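Local coordinates for protein 4-methyl-5(B-hydroxyethyl)-thiazole monophosphate biosynthesis enzyme (Vibrio cholerae O1 biovar El Tor, PDB 3OT1) that is of unknown function but belongs to the DJ-1/PfpI family and may take part in thiazole monophosphate biosynthesis, at residues L171-L176 and L200-I204; A84-A88 and A112-V117; V39-G45 and L58-L64. All blocks are in the same frame, centred on the assembly; numbering follows the deposited sequence. Where two conformers were deposited one is given.

Contact 1: L171-L176 and L200-I204; sequences LAMIAL and LSGFI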
loop_
_atom_site.group_PDB
_atom_site.type_symbol
_atom_site.label_atom_id
_atom_site.label_comp_id
_atom_site.label_asym_id
_atom_site.label_seq_id
_atom_site.Cartn_x
_atom_site.Cartn_y
_atom_site.Cartn_z
ATOM N N LEU A 171 -5.953 6.032 -8.341
ATOM C CA LEU A 171 -7.165 5.893 -9.138
ATOM C C LEU A 171 -7.485 7.182 -9.893
ATOM O O LEU A 171 -7.921 7.117 -11.047
ATOM C CB LEU A 171 -8.325 5.446 -8.262
ATOM C CG LEU A 171 -8.185 4.002 -7.750
ATOM C CD1 LEU A 171 -9.130 3.762 -6.566
ATOM C CD2 LEU A 171 -8.361 2.960 -8.850
ATOM N N ALA A 172 -7.260 8.337 -9.274
ATOM C CA ALA A 172 -7.442 9.616 -9.969
ATOM C C ALA A 172 -6.465 9.740 -11.136
ATOM O O ALA A 172 -6.825 10.254 -12.197
ATOM C CB ALA A 172 -7.232 10.768 -8.997
HETATM N N MSE A 173 -5.234 9.269 -10.956
HETATM C CA MSE A 173 -4.281 9.245 -12.061
HETATM C C MSE A 173 -4.819 8.444 -13.235
HETATM O O MSE A 173 -4.740 8.879 -14.378
HETATM C CB MSE A 173 -2.948 8.626 -11.646
HETATM C CG MSE A 173 -2.037 9.433 -10.766
HETATM SE SE MSE A 173 -0.339 8.585 -10.487
HETATM C CE MSE A 173 -0.013 8.678 -12.072
ATOM N N ILE A 174 -5.359 7.274 -12.958
ATOM C CA ILE A 174 -5.963 6.463 -14.013
ATOM C C ILE A 174 -7.098 7.208 -14.698
ATOM O O ILE A 174 -7.194 7.210 -15.936
ATOM C CB ILE A 174 -6.452 5.110 -13.477
ATOM C CG1 ILE A 174 -5.282 4.255 -12.986
ATOM C CG2 ILE A 174 -7.222 4.335 -14.557
ATOM C CD1 ILE A 174 -5.715 3.153 -11.999
ATOM N N ALA A 175 -7.970 7.823 -13.905
ATOM C CA ALA A 175 -9.096 8.562 -14.472
ATOM C C ALA A 175 -8.596 9.654 -15.431
ATOM O O ALA A 175 -9.156 9.813 -16.533
ATOM C CB ALA A 175 -9.968 9.135 -13.384
ATOM N N LEU A 176 -7.554 10.383 -15.038
ATOM C CA LEU A 176 -7.004 11.456 -15.874
ATOM C C LEU A 176 -6.354 10.930 -17.132
ATOM O O LEU A 176 -6.491 11.515 -18.207
ATOM C CB LEU A 176 -5.988 12.282 -15.076
ATOM C CG LEU A 176 -6.592 13.159 -13.989
ATOM C CD1 LEU A 176 -5.541 13.631 -13.029
ATOM C CD2 LEU A 176 -7.347 14.350 -14.581
ATOM N N LEU A 200 -14.320 8.906 -6.575
ATOM C CA LEU A 200 -13.645 8.561 -7.806
ATOM C C LEU A 200 -14.601 8.685 -8.992
ATOM O O LEU A 200 -14.259 9.289 -10.015
ATOM C CB LEU A 200 -13.122 7.143 -7.747
ATOM C CG LEU A 200 -12.573 6.724 -9.118
ATOM C CD1 LEU A 200 -11.302 7.520 -9.455
ATOM C CD2 LEU A 200 -12.382 5.277 -9.097
ATOM N N SER A 201 -15.805 8.137 -8.856
ATOM C CA SER A 201 -16.752 8.142 -9.965
ATOM C C SER A 201 -17.124 9.563 -10.364
ATOM O O SER A 201 -17.400 9.833 -11.534
ATOM C CB SER A 201 -17.977 7.302 -9.615
ATOM O OG SER A 201 -17.585 5.944 -9.547
ATOM N N GLY A 202 -17.078 10.495 -9.416
ATOM C CA GLY A 202 -17.375 11.891 -9.716
ATOM C C GLY A 202 -16.183 12.766 -10.045
ATOM O O GLY A 202 -16.340 13.957 -10.317
ATOM N N PHE A 203 -14.984 12.183 -10.039
ATOM C CA PHE A 203 -13.746 12.970 -10.093
ATOM C C PHE A 203 -13.601 13.765 -11.385
ATOM O O PHE A 203 -13.275 14.943 -11.354
ATOM C CB PHE A 203 -12.528 12.068 -9.895
ATOM C CG PHE A 203 -11.221 12.804 -9.984
ATOM C CD1 PHE A 203 -10.857 13.746 -9.040
ATOM C CD2 PHE A 203 -10.371 12.580 -11.037
ATOM C CE1 PHE A 203 -9.658 14.418 -9.157
ATOM C CE2 PHE A 203 -9.189 13.255 -11.139
ATOM C CZ PHE A 203 -8.845 14.161 -10.206
ATOM N N ILE A 204 -13.811 13.121 -12.528
ATOM C CA ILE A 204 -13.649 13.829 -13.796
ATOM C C ILE A 204 -14.771 14.867 -13.992
ATOM O O ILE A 204 -14.517 15.970 -14.487
ATOM C CB ILE A 204 -13.570 12.860 -14.990
ATOM C CG1 ILE A 204 -12.316 11.975 -14.861
ATOM C CG2 ILE A 204 -13.561 13.643 -16.315
ATOM C CD1 ILE A 204 -10.981 12.698 -14.818
#

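Contact 2: A84-A88 and A112-V117; sequences AQAFA and ATPALV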
loop_
_atom_site.group_PDB
_atom_site.type_symbol
_atom_site.label_atom_id
_atom_site.label_comp_id
_atom_site.label_asym_id
_atom_site.label_seq_id
_atom_site.Cartn_x
_atom_site.Cartn_y
_atom_site.Cartn_z
ATOM N N ALA A 84 11.478 12.206 -0.086
ATOM C CA ALA A 84 11.236 13.519 -0.678
ATOM C C ALA A 84 12.498 14.371 -0.624
ATOM O O ALA A 84 12.816 15.092 -1.572
ATOM C CB ALA A 84 10.105 14.216 0.010
ATOM N N GLN A 85 13.248 14.298 0.477
ATOM C CA GLN A 85 14.501 15.068 0.584
ATOM C C GLN A 85 15.512 14.561 -0.445
ATOM O O GLN A 85 16.233 15.328 -1.067
ATOM C CB GLN A 85 15.096 14.985 1.996
ATOM C CG GLN A 85 14.284 15.666 3.094
ATOM C CD GLN A 85 14.333 17.184 3.056
ATOM O OE1 GLN A 85 14.673 17.776 2.043
ATOM N NE2 GLN A 85 13.971 17.818 4.165
ATOM N N ALA A 86 15.580 13.243 -0.618
ATOM C CA ALA A 86 16.463 12.662 -1.626
ATOM C C ALA A 86 16.084 13.138 -3.027
ATOM O O ALA A 86 16.957 13.438 -3.849
ATOM C CB ALA A 86 16.454 11.141 -1.565
ATOM N N PHE A 87 14.789 13.234 -3.312
ATOM C CA PHE A 87 14.325 13.773 -4.576
ATOM C C PHE A 87 14.770 15.229 -4.748
ATOM O O PHE A 87 15.229 15.633 -5.823
ATOM C CB PHE A 87 12.797 13.695 -4.671
ATOM C CG PHE A 87 12.200 12.299 -4.870
ATOM C CD1 PHE A 87 12.951 11.168 -5.129
ATOM C CD2 PHE A 87 10.821 12.160 -4.806
ATOM C CE1 PHE A 87 12.328 9.938 -5.315
ATOM C CE2 PHE A 87 10.215 10.941 -4.993
ATOM C CZ PHE A 87 10.968 9.828 -5.241
ATOM N N ALA A 88 14.606 16.010 -3.695
ATOM C CA ALA A 88 14.969 17.442 -3.738
ATOM C C ALA A 88 16.455 17.657 -3.979
ATOM O O ALA A 88 16.847 18.674 -4.577
ATOM C CB ALA A 88 14.520 18.162 -2.462
ATOM N N ALA A 112 4.910 14.150 1.476
ATOM C CA ALA A 112 5.899 15.198 1.705
ATOM C C ALA A 112 6.394 15.849 0.419
ATOM O O ALA A 112 6.953 16.941 0.451
ATOM C CB ALA A 112 7.096 14.647 2.509
ATOM N N THR A 113 6.274 15.159 -0.706
ATOM C CA THR A 113 6.955 15.591 -1.909
ATOM C C THR A 113 6.534 16.961 -2.438
ATOM O O THR A 113 7.390 17.733 -2.807
ATOM C CB THR A 113 6.902 14.460 -2.946
ATOM O OG1 THR A 113 7.699 13.390 -2.425
ATOM C CG2 THR A 113 7.421 14.900 -4.284
ATOM N N PRO A 114 5.231 17.275 -2.479
ATOM C CA PRO A 114 4.891 18.627 -2.992
ATOM C C PRO A 114 5.512 19.727 -2.123
ATOM O O PRO A 114 5.843 20.791 -2.649
ATOM C CB PRO A 114 3.359 18.647 -2.951
ATOM C CG PRO A 114 2.974 17.176 -3.123
ATOM C CD PRO A 114 4.031 16.455 -2.301
ATOM N N ALA A 115 5.639 19.500 -0.818
ATOM C CA ALA A 115 6.251 20.477 0.099
ATOM C C ALA A 115 7.773 20.509 -0.023
ATOM O O ALA A 115 8.370 21.570 -0.250
ATOM C CB ALA A 115 5.829 20.173 1.525
ATOM N N LEU A 116 8.415 19.357 0.153
ATOM C CA LEU A 116 9.865 19.298 0.246
ATOM C C LEU A 116 10.578 19.315 -1.095
ATOM O O LEU A 116 11.780 19.626 -1.134
ATOM C CB LEU A 116 10.313 18.096 1.070
ATOM C CG LEU A 116 9.837 18.089 2.519
ATOM C CD1 LEU A 116 10.424 16.883 3.256
ATOM C CD2 LEU A 116 10.176 19.393 3.236
ATOM N N VAL A 117 9.854 19.017 -2.183
ATOM C CA VAL A 117 10.416 19.096 -3.524
ATOM C C VAL A 117 9.863 20.324 -4.266
ATOM O O VAL A 117 10.632 21.226 -4.606
ATOM C CB VAL A 117 10.219 17.809 -4.336
ATOM C CG1 VAL A 117 10.908 17.976 -5.705
ATOM C CG2 VAL A 117 10.764 16.605 -3.559
HETATM O O HOH W 1 13.698 20.129 0.724
#

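Contact 3: V39-G45 and L58-L64; sequences VTMAAVG and LTAEQTL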
loop_
_atom_site.group_PDB
_atom_site.type_symbol
_atom_site.label_atom_id
_atom_site.label_comp_id
_atom_site.label_asym_id
_atom_site.label_seq_id
_atom_site.Cartn_x
_atom_site.Cartn_y
_atom_site.Cartn_z
ATOM N N VAL A 39 4.660 0.281 -15.874
ATOM C CA VAL A 39 5.205 1.102 -14.788
ATOM C C VAL A 39 6.649 0.757 -14.558
ATOM O O VAL A 39 7.001 -0.400 -14.342
ATOM C CB VAL A 39 4.406 0.895 -13.484
ATOM C CG1 VAL A 39 4.964 1.792 -12.382
ATOM C CG2 VAL A 39 2.893 1.125 -13.711
ATOM N N THR A 40 7.504 1.770 -14.606
ATOM C CA THR A 40 8.923 1.641 -14.364
ATOM C C THR A 40 9.275 2.306 -13.038
ATOM O O THR A 40 9.097 3.513 -12.878
ATOM C CB THR A 40 9.705 2.354 -15.463
ATOM O OG1 THR A 40 9.379 1.746 -16.708
ATOM C CG2 THR A 40 11.202 2.281 -15.232
HETATM N N MSE A 41 9.863 1.528 -12.134
HETATM C CA MSE A 41 10.376 2.049 -10.877
HETATM C C MSE A 41 11.849 2.310 -11.169
HETATM O O MSE A 41 12.546 1.442 -11.707
HETATM C CB MSE A 41 10.233 1.017 -9.769
HETATM C CG MSE A 41 8.791 0.608 -9.498
HETATM SE SE MSE A 41 8.637 -0.735 -8.106
HETATM C CE MSE A 41 9.325 0.349 -6.704
ATOM N N ALA A 42 12.314 3.508 -10.835
ATOM C CA ALA A 42 13.675 3.932 -11.123
ATOM C C ALA A 42 14.296 4.536 -9.881
ATOM O O ALA A 42 13.695 5.374 -9.243
ATOM C CB ALA A 42 13.684 4.938 -12.283
ATOM N N ALA A 43 15.484 4.072 -9.522
ATOM C CA ALA A 43 16.121 4.467 -8.269
ATOM C C ALA A 43 16.972 5.713 -8.388
ATOM O O ALA A 43 17.822 5.798 -9.268
ATOM C CB ALA A 43 16.986 3.333 -7.754
ATOM N N VAL A 44 16.810 6.614 -7.428
ATOM C CA VAL A 44 17.759 7.673 -7.165
ATOM C C VAL A 44 19.029 7.079 -6.571
ATOM O O VAL A 44 18.981 6.283 -5.623
ATOM C CB VAL A 44 17.178 8.668 -6.166
ATOM C CG1 VAL A 44 18.225 9.723 -5.747
ATOM C CG2 VAL A 44 15.960 9.340 -6.747
ATOM N N GLY A 45 20.136 7.482 -7.197
ATOM C CA GLY A 45 21.448 6.956 -6.920
ATOM C C GLY A 45 21.879 5.936 -7.935
ATOM O O GLY A 45 21.381 5.882 -9.070
ATOM N N LEU A 58 12.785 -1.624 -1.822
ATOM C CA LEU A 58 12.165 -1.295 -3.099
ATOM C C LEU A 58 13.194 -1.574 -4.186
ATOM O O LEU A 58 14.249 -0.979 -4.217
ATOM C CB LEU A 58 11.718 0.168 -3.107
ATOM C CG LEU A 58 10.663 0.540 -2.074
ATOM C CD1 LEU A 58 10.554 2.036 -1.933
ATOM C CD2 LEU A 58 9.308 -0.088 -2.357
ATOM N N THR A 59 12.871 -2.505 -5.073
ATOM C CA THR A 59 13.770 -2.946 -6.115
ATOM C C THR A 59 13.368 -2.323 -7.455
ATOM O O THR A 59 12.358 -2.699 -8.059
ATOM C CB THR A 59 13.745 -4.471 -6.185
ATOM O OG1 THR A 59 14.274 -4.993 -4.961
ATOM C CG2 THR A 59 14.566 -4.969 -7.335
ATOM N N ALA A 60 14.150 -1.343 -7.885
ATOM C CA ALA A 60 13.899 -0.667 -9.140
ATOM C C ALA A 60 14.496 -1.450 -10.298
ATOM O O ALA A 60 15.335 -2.322 -10.109
ATOM C CB ALA A 60 14.504 0.730 -9.098
ATOM N N GLU A 61 14.036 -1.126 -11.500
ATOM C CA GLU A 61 14.531 -1.825 -12.689
ATOM C C GLU A 61 15.579 -1.030 -13.435
ATOM O O GLU A 61 16.218 -1.551 -14.343
ATOM C CB GLU A 61 13.375 -2.209 -13.613
ATOM C CG GLU A 61 12.717 -1.072 -14.323
ATOM C CD GLU A 61 11.657 -1.559 -15.295
ATOM O OE1 GLU A 61 11.919 -1.591 -16.526
ATOM O OE2 GLU A 61 10.566 -1.930 -14.818
ATOM N N GLN A 62 15.771 0.227 -13.069
ATOM C CA GLN A 62 16.801 1.033 -13.677
ATOM C C GLN A 62 17.069 2.239 -12.792
ATOM O O GLN A 62 16.352 2.528 -11.814
ATOM C CB GLN A 62 16.398 1.472 -15.083
ATOM C CG GLN A 62 15.209 2.388 -15.162
ATOM C CD GLN A 62 14.596 2.396 -16.561
ATOM O OE1 GLN A 62 14.282 1.339 -17.125
ATOM N NE2 GLN A 62 14.424 3.583 -17.125
ATOM N N THR A 63 18.125 2.923 -13.154
ATOM C CA THR A 63 18.566 4.078 -12.422
ATOM C C THR A 63 17.863 5.329 -12.949
ATOM O O THR A 63 17.502 5.429 -14.129
ATOM C CB THR A 63 20.089 4.221 -12.537
ATOM O OG1 THR A 63 20.550 5.223 -11.628
ATOM C CG2 THR A 63 20.488 4.570 -13.952
ATOM N N LEU A 64 17.657 6.297 -12.074
ATOM C CA LEU A 64 17.011 7.533 -12.496
ATOM C C LEU A 64 17.780 8.265 -13.616
ATOM O O LEU A 64 17.156 8.877 -14.470
ATOM C CB LEU A 64 16.755 8.444 -11.298
ATOM C CG LEU A 64 15.666 9.488 -11.519
ATOM C CD1 LEU A 64 14.286 8.855 -11.759
ATOM C CD2 LEU A 64 15.654 10.460 -10.359
HETATM O O HOH W 2 8.446 -1.635 -16.368
HETATM O O HOH W 3 9.953 -1.374 -12.299
#

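Contact 1: L171-L176 and L200-I204
F203 lays one face of its ring on A172 and turns its edge to L176. The A172 methyl CB sits 4.0 Å from the centroid of the F203 ring, 20° off the ring normal. This is a CH-pi contact, displaced from the ring centre toward CE2. L176 meets the same corner in the ring plane, with its CG 3.9 Å from F203 CE2. The two side chains cross at about a right angle. F203 reaches this place because its CG is anti to the backbone N (chi1 178°), which carries the ring out to the helix. L200 has the same first torsion. Its branch end straddles L171, and L200 CD1 comes to 3.8 Å from L171 CB, with CD2 slightly farther from the same atom. In the DJ-1/PfpI fold, helices pack around a central, mostly parallel sheet. Here helix 166-178 meets the last part of helix 194-201 and the residues after it. Helix 180-187 lies beside both leucines, and A187 touches each. I204 closes the other end. Its CG1 branch folds over A175, with I204 CG1 4.0 Å from A175 CB, and I204 CD1 goes on to L176 CD2, also at 4.0 Å. No hydrogen bond joins the two segments. The side-chain contacts are apolar, though L200 CD1 and I204 CD1 also rest on the carbonyl oxygens of L171 and A175. Burial is deeper at L171, A172, A175 and L200 than at F203, I204 and L176, which are partly exposed. Y151 of strand 149-152, outermost within this chain, touches both L176 and F203.

Contact 2: A84-A88 and A112-V117
A84 presses its methyl against A112, T113 and L116. A84 CB lies 3.5 Å from T113 OG1 and 3.9 Å from A112 CB, and L116 CB is the next neighbour at 4.0 Å. V117 CG2 makes a tight contact, 3.2 Å from A84 O, and packs 3.7 Å from F87 CB. That branch is placed by CG1 standing anti to the backbone N (chi1 -177°), which leaves CG2 facing helix 81-88. Q85 starts out away from the partner but bends at chi2 (-73°), bringing its amide end across to L116, with NE2 near CD1. One water donates to Q85 OE1 at 2.9 Å and to L116 O at 2.7 Å, so it links the two helices at the exposed Q85. The axes of segments 84-88 and 113-117 come within 8.6 Å and cross at -40°. Segment 112-117 follows the turn after strand 106-110, which in DJ-1 superfamily proteins is the nucleophile elbow with the active-site cysteine; the same is probable here. T113 OG1 is held from outside by a hydrogen bond to P78 O. L77 of strand 74-77 touches F87 and T113, while helix 91-102 closes over F87 through L93 and over V117 through L94 and I97.

Contact 3: V39-G45 and L58-L64
A43 and A60 meet methyl to methyl, their CB atoms 3.8 Å apart, in the close part of the contact. A60 CB also lies against the backbone at M41 O and A43 N. Here strand 38-43 of the central sheet pairs in parallel with a short, weakly bonded strand, 62-63, through A43 and T63. A43 N donates to Q62 O at 2.9 Å, in the carbonyl plane. A43 O in turn takes L64 N at 2.9 Å, with the donor well above the carbonyl plane. The L64 side chain packs on the strand. Its CG is anti to the backbone N (chi1 -159°), which sets CD1 against A42 CB and CD2 against V44 CG2. L64 and V44 lie side by side, pointing the same way. L93 and L96 of helix 91-102 also touch L64. The selenomethionine M41 bends at chi3 and brings CE toward L58 CB, at a looser 4.3 Å.

The other end is wetter. The T40 side chain crosses those of E61 and Q62 at about a right angle, and its CG2 sits 3.6 Å from Q62 CD. Exposed E61 extends along the strand, and its OE2 accepts from two waters. One also donates to V39 O, and the other accepts from M41 N. E61 N itself donates to M41 O at 3.0 Å. Direct backbone bonds thus run through both halves. What is confined to the open side is the E61 carboxylate, which reaches V39 O and M41 N by way of water. Two water donors on OE2 are consistent with a charged carboxylate.

Overall arrangement
The three contacts follow one another along the chain in the order 3, 2, 1. Contact 2 lies directly after the strand 106-110 turn that probably corresponds to the family's nucleophile elbow. Contact 3 is its neighbour, with centres about 17 Å apart, and touches it where F87 CD1 lies 3.9 Å from V44 CG2. L93 of helix 91-102 touches F87 of contact 2 and L64 of contact 3. Contact 1 stands across the chain's centre, about 24 Å from contact 2 and about 26 Å from contact 3 between centres, and touches neither. Within this chain, contact 3 adds the outermost strand 62-63 to the sheet, whereas contact 1 lies by the outermost strand at the other edge, 149-152.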